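Local coordinates for protein tannase (Fusobacterium nucleatum subsp. nucleatum ATCC 25586, PDB 6YQ4) that probably hydrolyses gallotannins as an alpha/beta-hydrolase-type tannase and carries a bound magnesium ion, at residues I306-A311 against V336-D341; H440-K445 against A470-G475. One frame throughout, in Å; residues are numbered along the deposited sequence.

Contact 1 (I306-A311 against V336-D341); sequences IIRNSA and VAVNLD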
ATOM      1  N   ILE A 306       6.155  -0.499 -19.673  1.00 30.61           N
ATOM      2  CA  ILE A 306       6.677  -0.331 -18.315  1.00 27.53           C
ATOM      3  C   ILE A 306       7.904  -1.211 -18.107  1.00 29.33           C
ATOM      4  O   ILE A 306       8.912  -0.779 -17.539  1.00 34.88           O
ATOM      5  CB  ILE A 306       5.593  -0.661 -17.280  1.00 29.04           C
ATOM      6  CG1 ILE A 306       4.484   0.361 -17.297  1.00 34.80           C
ATOM      7  CG2 ILE A 306       6.172  -0.745 -15.870  1.00 30.35           C
ATOM      8  CD1 ILE A 306       3.357  -0.119 -16.403  1.00 36.26           C
ATOM      9  N   ILE A 307       7.823  -2.476 -18.534  1.00 29.19           N
ATOM     10  CA  ILE A 307       8.960  -3.372 -18.351  1.00 29.03           C
ATOM     11  C   ILE A 307      10.118  -2.937 -19.242  1.00 31.64           C
ATOM     12  O   ILE A 307      11.265  -2.866 -18.788  1.00 33.11           O
ATOM     13  CB  ILE A 307       8.543  -4.838 -18.606  1.00 27.97           C
ATOM     14  CG1 ILE A 307       7.477  -5.287 -17.601  1.00 23.23           C
ATOM     15  CG2 ILE A 307       9.741  -5.784 -18.510  1.00 28.51           C
ATOM     16  CD1 ILE A 307       7.945  -5.248 -16.163  1.00 21.79           C
ATOM     17  N   ARG A 308       9.837  -2.604 -20.514  1.00 33.06           N
ATOM     18  CA  ARG A 308      10.886  -2.108 -21.406  1.00 30.84           C
ATOM     19  C   ARG A 308      11.607  -0.931 -20.788  1.00 32.64           C
ATOM     20  O   ARG A 308      12.841  -0.866 -20.797  1.00 35.30           O
ATOM     21  CB  ARG A 308      10.297  -1.691 -22.756  1.00 35.93           C
ATOM     22  CG  ARG A 308      11.332  -1.128 -23.743  1.00 45.99           C
ATOM     23  CD  ARG A 308      10.702  -0.274 -24.870  1.00 47.23           C
ATOM     24  NE  ARG A 308      10.264   1.030 -24.383  1.00 48.95           N
ATOM     25  CZ  ARG A 308       9.439   1.843 -25.038  1.00 46.73           C
ATOM     26  NH1 ARG A 308       8.956   1.477 -26.217  1.00 49.72           N
ATOM     27  NH2 ARG A 308       9.096   3.021 -24.505  1.00 38.88           N
ATOM     28  N   ASN A 309      10.844   0.004 -20.226  1.00 26.74           N
ATOM     29  CA  ASN A 309      11.447   1.158 -19.582  1.00 32.05           C
ATOM     30  C   ASN A 309      12.259   0.746 -18.367  1.00 35.36           C
ATOM     31  O   ASN A 309      13.351   1.281 -18.139  1.00 39.85           O
ATOM     32  CB  ASN A 309      10.363   2.156 -19.191  1.00 32.76           C
ATOM     33  CG  ASN A 309       9.890   2.997 -20.361  1.00 34.55           C
ATOM     34  OD1 ASN A 309      10.405   2.902 -21.496  1.00 33.37           O
ATOM     35  ND2 ASN A 309       8.898   3.827 -20.093  1.00 26.34           N
ATOM     36  N   SER A 310      11.743  -0.203 -17.577  1.00 32.01           N
ATOM     37  CA  SER A 310      12.500  -0.716 -16.439  1.00 33.04           C
ATOM     38  C   SER A 310      13.825  -1.348 -16.875  1.00 34.65           C
ATOM     39  O   SER A 310      14.885  -1.012 -16.335  1.00 33.12           O
ATOM     40  CB  SER A 310      11.665  -1.731 -15.658  1.00 26.84           C
ATOM     41  OG  SER A 310      12.444  -2.310 -14.611  1.00 27.12           O
ATOM     42  N   ALA A 311      13.782  -2.291 -17.832  1.00 32.30           N
ATOM     43  CA  ALA A 311      15.017  -2.949 -18.276  1.00 35.75           C
ATOM     44  C   ALA A 311      16.003  -1.970 -18.922  1.00 36.42           C
ATOM     45  O   ALA A 311      17.219  -2.162 -18.820  1.00 44.21           O
ATOM     46  CB  ALA A 311      14.693  -4.085 -19.239  1.00 28.98           C
ATOM     47  N   VAL A 336      14.011  -2.618 -27.229  1.00 36.71           N
ATOM     48  CA  VAL A 336      13.007  -1.901 -28.014  1.00 43.17           C
ATOM     49  C   VAL A 336      11.638  -2.568 -27.995  1.00 49.72           C
ATOM     50  O   VAL A 336      10.659  -1.941 -28.427  1.00 59.42           O
ATOM     51  CB  VAL A 336      13.465  -1.674 -29.473  1.00 41.89           C
ATOM     52  CG1 VAL A 336      14.808  -0.928 -29.516  1.00 39.69           C
ATOM     53  CG2 VAL A 336      13.548  -3.001 -30.243  1.00 39.43           C
ATOM     54  N   ALA A 337      11.524  -3.788 -27.486  1.00 45.10           N
ATOM     55  CA  ALA A 337      10.243  -4.477 -27.414  1.00 45.82           C
ATOM     56  C   ALA A 337      10.338  -5.536 -26.327  1.00 40.22           C
ATOM     57  O   ALA A 337      11.408  -6.109 -26.105  1.00 47.87           O
ATOM     58  CB  ALA A 337       9.855  -5.122 -28.755  1.00 41.42           C
ATOM     59  N   VAL A 338       9.211  -5.779 -25.652  1.00 35.50           N
ATOM     60  CA  VAL A 338       9.103  -6.756 -24.560  1.00 38.79           C
ATOM     61  C   VAL A 338       7.886  -7.628 -24.818  1.00 33.16           C
ATOM     62  O   VAL A 338       6.759  -7.122 -24.854  1.00 39.56           O
ATOM     63  CB  VAL A 338       8.970  -6.085 -23.180  1.00 36.24           C
ATOM     64  CG1 VAL A 338       8.610  -7.119 -22.110  1.00 32.15           C
ATOM     65  CG2 VAL A 338      10.242  -5.373 -22.818  1.00 39.94           C
ATOM     66  N   ASN A 339       8.097  -8.929 -24.976  1.00 29.96           N
ATOM     67  CA  ASN A 339       6.971  -9.855 -25.119  1.00 29.04           C
ATOM     68  C   ASN A 339       6.468 -10.180 -23.714  1.00 43.30           C
ATOM     69  O   ASN A 339       6.995 -11.063 -23.029  1.00 35.79           O
ATOM     70  CB  ASN A 339       7.386 -11.099 -25.891  1.00 30.43           C
ATOM     71  CG  ASN A 339       6.219 -12.038 -26.144  1.00 45.21           C
ATOM     72  OD1 ASN A 339       5.218 -12.002 -25.420  1.00 48.02           O
ATOM     73  ND2 ASN A 339       6.338 -12.888 -27.172  1.00 39.45           N
ATOM     74  N   LEU A 340       5.424  -9.455 -23.282  1.00 42.75           N
ATOM     75  CA  LEU A 340       5.005  -9.508 -21.880  1.00 41.94           C
ATOM     76  C   LEU A 340       4.641 -10.925 -21.438  1.00 42.54           C
ATOM     77  O   LEU A 340       4.954 -11.324 -20.310  1.00 45.80           O
ATOM     78  CB  LEU A 340       3.828  -8.570 -21.632  1.00 34.12           C
ATOM     79  CG  LEU A 340       3.500  -8.466 -20.137  1.00 36.15           C
ATOM     80  CD1 LEU A 340       4.509  -7.563 -19.378  1.00 24.30           C
ATOM     81  CD2 LEU A 340       2.049  -8.025 -19.907  1.00 41.60           C
ATOM     82  N   ASP A 341       3.986 -11.697 -22.307  1.00 41.06           N
ATOM     83  CA  ASP A 341       3.640 -13.075 -21.958  1.00 43.79           C
ATOM     84  C   ASP A 341       4.884 -13.865 -21.576  1.00 52.84           C
ATOM     85  O   ASP A 341       4.944 -14.474 -20.501  1.00 63.13           O
ATOM     86  CB  ASP A 341       2.923 -13.755 -23.127  1.00 42.45           C
ATOM     87  CG  ASP A 341       1.466 -13.332 -23.258  1.00 52.98           C
ATOM     88  OD1 ASP A 341       0.954 -12.588 -22.375  1.00 51.98           O
ATOM     89  OD2 ASP A 341       0.840 -13.747 -24.261  1.00 62.27           O
TER
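Val338, closing the short strand 335-338, presses its two methyls against Ile307 and Arg308 on helix 298-316, where that strand and its antiparallel partner 328-330 form a two-stranded hairpin beside the helix. The axes of segments 306-311 and 336-338 approach to 7.8 Å, with 121° between their directions. Within the hairpin, Val336 and Ala337 both face Thr329 in a classic beta bulge. Val338 has CG1 anti to its backbone N (chi1 170°) and CG2 beside it, and this divides the branches: CG1 goes to Ile307 CG2 at 4.0 Å, the two side chains crossing at about a right angle, while CG2 packs on the helix backbone, 3.6 Å from Arg308 CA. Arg308 can be followed outward from that point. Its CB lies 3.7 Å from Val338 CG2, CD passes 3.9 Å from Val336 O, and the chain then bends at chi3 (74°), turning the guanidinium alongside the helix toward the Asn309 side chain. There NH2 bonds to Asn309 OD1 in the guanidinium plane, with a weaker bond from NE to the same oxygen. Past the strand, Asn339 takes the N-cap position of helix 340-344, and Leu340 reaches back from its first turn to set CD1 4.1 Å from Ile307 CG1.

Contact 2 (H440-K445 against A470-G475); sequences HGAIDK and APWGQG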
ATOM      1  N   HIS A 440       6.315  -0.493  -7.941  1.00 21.46           N
ATOM      2  CA  HIS A 440       6.070  -1.932  -7.857  1.00 23.32           C
ATOM      3  C   HIS A 440       7.191  -2.636  -8.593  1.00 25.51           C
ATOM      4  O   HIS A 440       7.377  -2.405  -9.789  1.00 31.35           O
ATOM      5  CB  HIS A 440       4.712  -2.314  -8.448  1.00 24.31           C
ATOM      6  CG  HIS A 440       4.403  -3.770  -8.330  1.00 28.45           C
ATOM      7  ND1 HIS A 440       3.649  -4.291  -7.299  1.00 30.83           N
ATOM      8  CD2 HIS A 440       4.777  -4.825  -9.093  1.00 29.16           C
ATOM      9  CE1 HIS A 440       3.555  -5.601  -7.445  1.00 32.93           C
ATOM     10  NE2 HIS A 440       4.231  -5.950  -8.526  1.00 32.05           N
ATOM     11  N   GLY A 441       7.927  -3.493  -7.893  1.00 31.22           N
ATOM     12  CA  GLY A 441       9.141  -4.054  -8.461  1.00 26.78           C
ATOM     13  C   GLY A 441       8.874  -5.010  -9.615  1.00 27.80           C
ATOM     14  O   GLY A 441       7.893  -5.757  -9.631  1.00 32.88           O
ATOM     15  N   ALA A 442       9.795  -5.004 -10.580  1.00 32.46           N
ATOM     16  CA  ALA A 442       9.656  -5.804 -11.792  1.00 30.97           C
ATOM     17  C   ALA A 442       9.648  -7.322 -11.534  1.00 33.31           C
ATOM     18  O   ALA A 442       9.176  -8.069 -12.395  1.00 34.89           O
ATOM     19  CB  ALA A 442      10.775  -5.414 -12.766  1.00 21.95           C
ATOM     20  N   ILE A 443      10.162  -7.801 -10.394  1.00 31.92           N
ATOM     21  CA  ILE A 443      10.050  -9.211 -10.030  1.00 37.49           C
ATOM     22  C   ILE A 443       9.146  -9.404  -8.810  1.00 36.21           C
ATOM     23  O   ILE A 443       9.240 -10.419  -8.128  1.00 35.88           O
ATOM     24  CB  ILE A 443      11.423  -9.873  -9.801  1.00 36.38           C
ATOM     25  CG1 ILE A 443      12.154  -9.257  -8.609  1.00 31.24           C
ATOM     26  CG2 ILE A 443      12.257  -9.844 -11.051  1.00 23.53           C
ATOM     27  CD1 ILE A 443      13.418  -9.973  -8.246  1.00 25.81           C
ATOM     28  N   ASP A 444       8.270  -8.438  -8.537  1.00 34.41           N
ATOM     29  CA  ASP A 444       7.306  -8.516  -7.441  1.00 29.71           C
ATOM     30  C   ASP A 444       6.076  -9.290  -7.904  1.00 31.39           C
ATOM     31  O   ASP A 444       5.311  -8.820  -8.756  1.00 24.96           O
ATOM     32  CB  ASP A 444       6.924  -7.110  -6.984  1.00 30.37           C
ATOM     33  CG  ASP A 444       6.080  -7.098  -5.714  1.00 30.35           C
ATOM     34  OD1 ASP A 444       5.365  -8.085  -5.420  1.00 34.58           O
ATOM     35  OD2 ASP A 444       6.150  -6.078  -4.995  1.00 32.63           O
ATOM     36  N   LYS A 445       5.857 -10.466  -7.320  1.00 29.66           N
ATOM     37  CA  LYS A 445       4.715 -11.281  -7.696  1.00 30.18           C
ATOM     38  C   LYS A 445       3.737 -11.446  -6.544  1.00 25.73           C
ATOM     39  O   LYS A 445       2.898 -12.344  -6.582  1.00 24.16           O
ATOM     40  CB  LYS A 445       5.175 -12.633  -8.217  1.00 26.74           C
ATOM     41  CG  LYS A 445       6.075 -12.510  -9.440  1.00 34.00           C
ATOM     42  CD  LYS A 445       6.500 -13.899  -9.937  1.00 45.53           C
ATOM     43  CE  LYS A 445       7.384 -13.794 -11.161  1.00 46.71           C
ATOM     44  NZ  LYS A 445       8.208 -15.026 -11.302  1.00 47.83           N
ATOM     45  N   ALA A 470       8.552   0.675 -12.192  1.00 31.09           N
ATOM     46  CA  ALA A 470       8.758  -0.714 -11.777  1.00 22.27           C
ATOM     47  C   ALA A 470      10.259  -0.950 -11.729  1.00 26.86           C
ATOM     48  O   ALA A 470      10.871  -1.322 -12.737  1.00 35.02           O
ATOM     49  CB  ALA A 470       8.073  -1.690 -12.726  1.00 20.06           C
ATOM     50  N   PRO A 471      10.895  -0.718 -10.585  1.00 31.18           N
ATOM     51  CA  PRO A 471      12.358  -0.845 -10.506  1.00 28.79           C
ATOM     52  C   PRO A 471      12.821  -2.270 -10.793  1.00 26.73           C
ATOM     53  O   PRO A 471      12.298  -3.237 -10.239  1.00 28.81           O
ATOM     54  CB  PRO A 471      12.666  -0.433  -9.062  1.00 27.67           C
ATOM     55  CG  PRO A 471      11.445   0.308  -8.597  1.00 28.21           C
ATOM     56  CD  PRO A 471      10.296  -0.305  -9.306  1.00 25.58           C
ATOM     57  N   TRP A 472      13.835  -2.379 -11.641  1.00 29.44           N
ATOM     58  CA  TRP A 472      14.349  -3.663 -12.103  1.00 31.09           C
ATOM     59  C   TRP A 472      14.947  -4.491 -10.968  1.00 34.36           C
ATOM     60  O   TRP A 472      15.597  -3.969 -10.052  1.00 40.58           O
ATOM     61  CB  TRP A 472      15.414  -3.428 -13.183  1.00 30.78           C
ATOM     62  CG  TRP A 472      15.889  -4.701 -13.785  1.00 30.72           C
ATOM     63  CD1 TRP A 472      17.030  -5.398 -13.465  1.00 27.94           C
ATOM     64  CD2 TRP A 472      15.230  -5.456 -14.810  1.00 32.40           C
ATOM     65  NE1 TRP A 472      17.119  -6.540 -14.238  1.00 28.58           N
ATOM     66  CE2 TRP A 472      16.027  -6.597 -15.069  1.00 36.70           C
ATOM     67  CE3 TRP A 472      14.049  -5.274 -15.545  1.00 26.00           C
ATOM     68  CZ2 TRP A 472      15.671  -7.552 -16.019  1.00 31.51           C
ATOM     69  CZ3 TRP A 472      13.700  -6.214 -16.481  1.00 31.72           C
ATOM     70  CH2 TRP A 472      14.506  -7.352 -16.707  1.00 31.99           C
ATOM     71  N   GLY A 473      14.749  -5.803 -11.057  1.00 36.05           N
ATOM     72  CA  GLY A 473      15.307  -6.725 -10.091  1.00 28.99           C
ATOM     73  C   GLY A 473      14.789  -6.564  -8.683  1.00 30.46           C
ATOM     74  O   GLY A 473      15.437  -7.026  -7.737  1.00 38.77           O
ATOM     75  N   GLN A 474      13.641  -5.927  -8.508  1.00 27.20           N
ATOM     76  CA  GLN A 474      13.133  -5.568  -7.190  1.00 31.37           C
ATOM     77  C   GLN A 474      11.884  -6.387  -6.893  1.00 26.05           C
ATOM     78  O   GLN A 474      10.934  -6.392  -7.684  1.00 31.16           O
ATOM     79  CB  GLN A 474      12.828  -4.064  -7.124  1.00 30.25           C
ATOM     80  CG  GLN A 474      12.033  -3.620  -5.898  1.00 29.80           C
ATOM     81  CD  GLN A 474      12.844  -3.773  -4.620  1.00 37.19           C
ATOM     82  OE1 GLN A 474      13.922  -3.183  -4.486  1.00 35.27           O
ATOM     83  NE2 GLN A 474      12.332  -4.578  -3.675  1.00 22.69           N
ATOM     84  N   GLY A 475      11.895  -7.098  -5.774  1.00 29.15           N
ATOM     85  CA  GLY A 475      10.750  -7.844  -5.316  1.00 22.57           C
ATOM     86  C   GLY A 475       9.906  -7.031  -4.361  1.00 31.55           C
ATOM     87  O   GLY A 475       9.984  -5.794  -4.317  1.00 26.57           O
TER
HETATM   88  O   HOH W   1       7.627  -3.986  -4.949  1.00 27.44           O
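Chi1 of Ile443, at 64°, places CG1 between its own backbone N and carbonyl carbon, and from there CG1 lies over Gln474 O at 3.2 Å while CD1 runs on toward Gly473 O. In Asp444 a chi1 of -172° sets the carboxylate anti to the backbone N, and OD2 then sits above one face of the His440 ring, offset toward its rim. Two turns meet here, type I from Gly441 to Asp444 and type II from Pro471 to Gln474, in the loops that follow the neighbouring parallel strands 435-439 and 465-469. Ala442 N gives a straight 3.1 Å bond to Pro471 O, and Ile443 N a more bent one of 3.2 Å to Gln474 O; both donors stand above their carbonyl planes. Gly441 fits closely, its CA 3.0 Å from Gln474 O in a CA-H...O contact. Gly475 O is gripped twice, by Gln474 NE2 at 2.7 Å and by a water that also donates to Asp444 OD2 and accepts from Gly441 N. His440 NE2 meanwhile bonds to Asp444 O, tying the histidine to the backbone of the aspartate. Asp444 OD2 also bonds His476 ND1 and OD1 takes Asp446 N, so both carboxylate oxygens are held; the geometry is consistent with a Ser166-His476-Asp444 triad, as in other alpha/beta hydrolases, in which this joining of loops would position the acid beside His476.

How the contacts relate
Contact 1 closes along the chain before contact 2 opens, and their centres lie 13 Å apart on the same side of the chain's centre. Helix 298-316 brings them together: contact 1 sets it against the small hairpin, while contact 2 lies in the loops following 435-439 and 465-469, the latter one of the two edge strands of the mixed sheet. The two touch directly. Ser310 OG probably hydrogen-bonds to Ala470 O at 2.6 Å, Ala311 CB packs on Trp472 CZ3, and Ile306 CG2 meets Ala470 CB. The helix therefore sits between the hairpin and the loops that carry the aspartate and histidine of the putative triad, linking the peripheral hairpin to the hydrolase core.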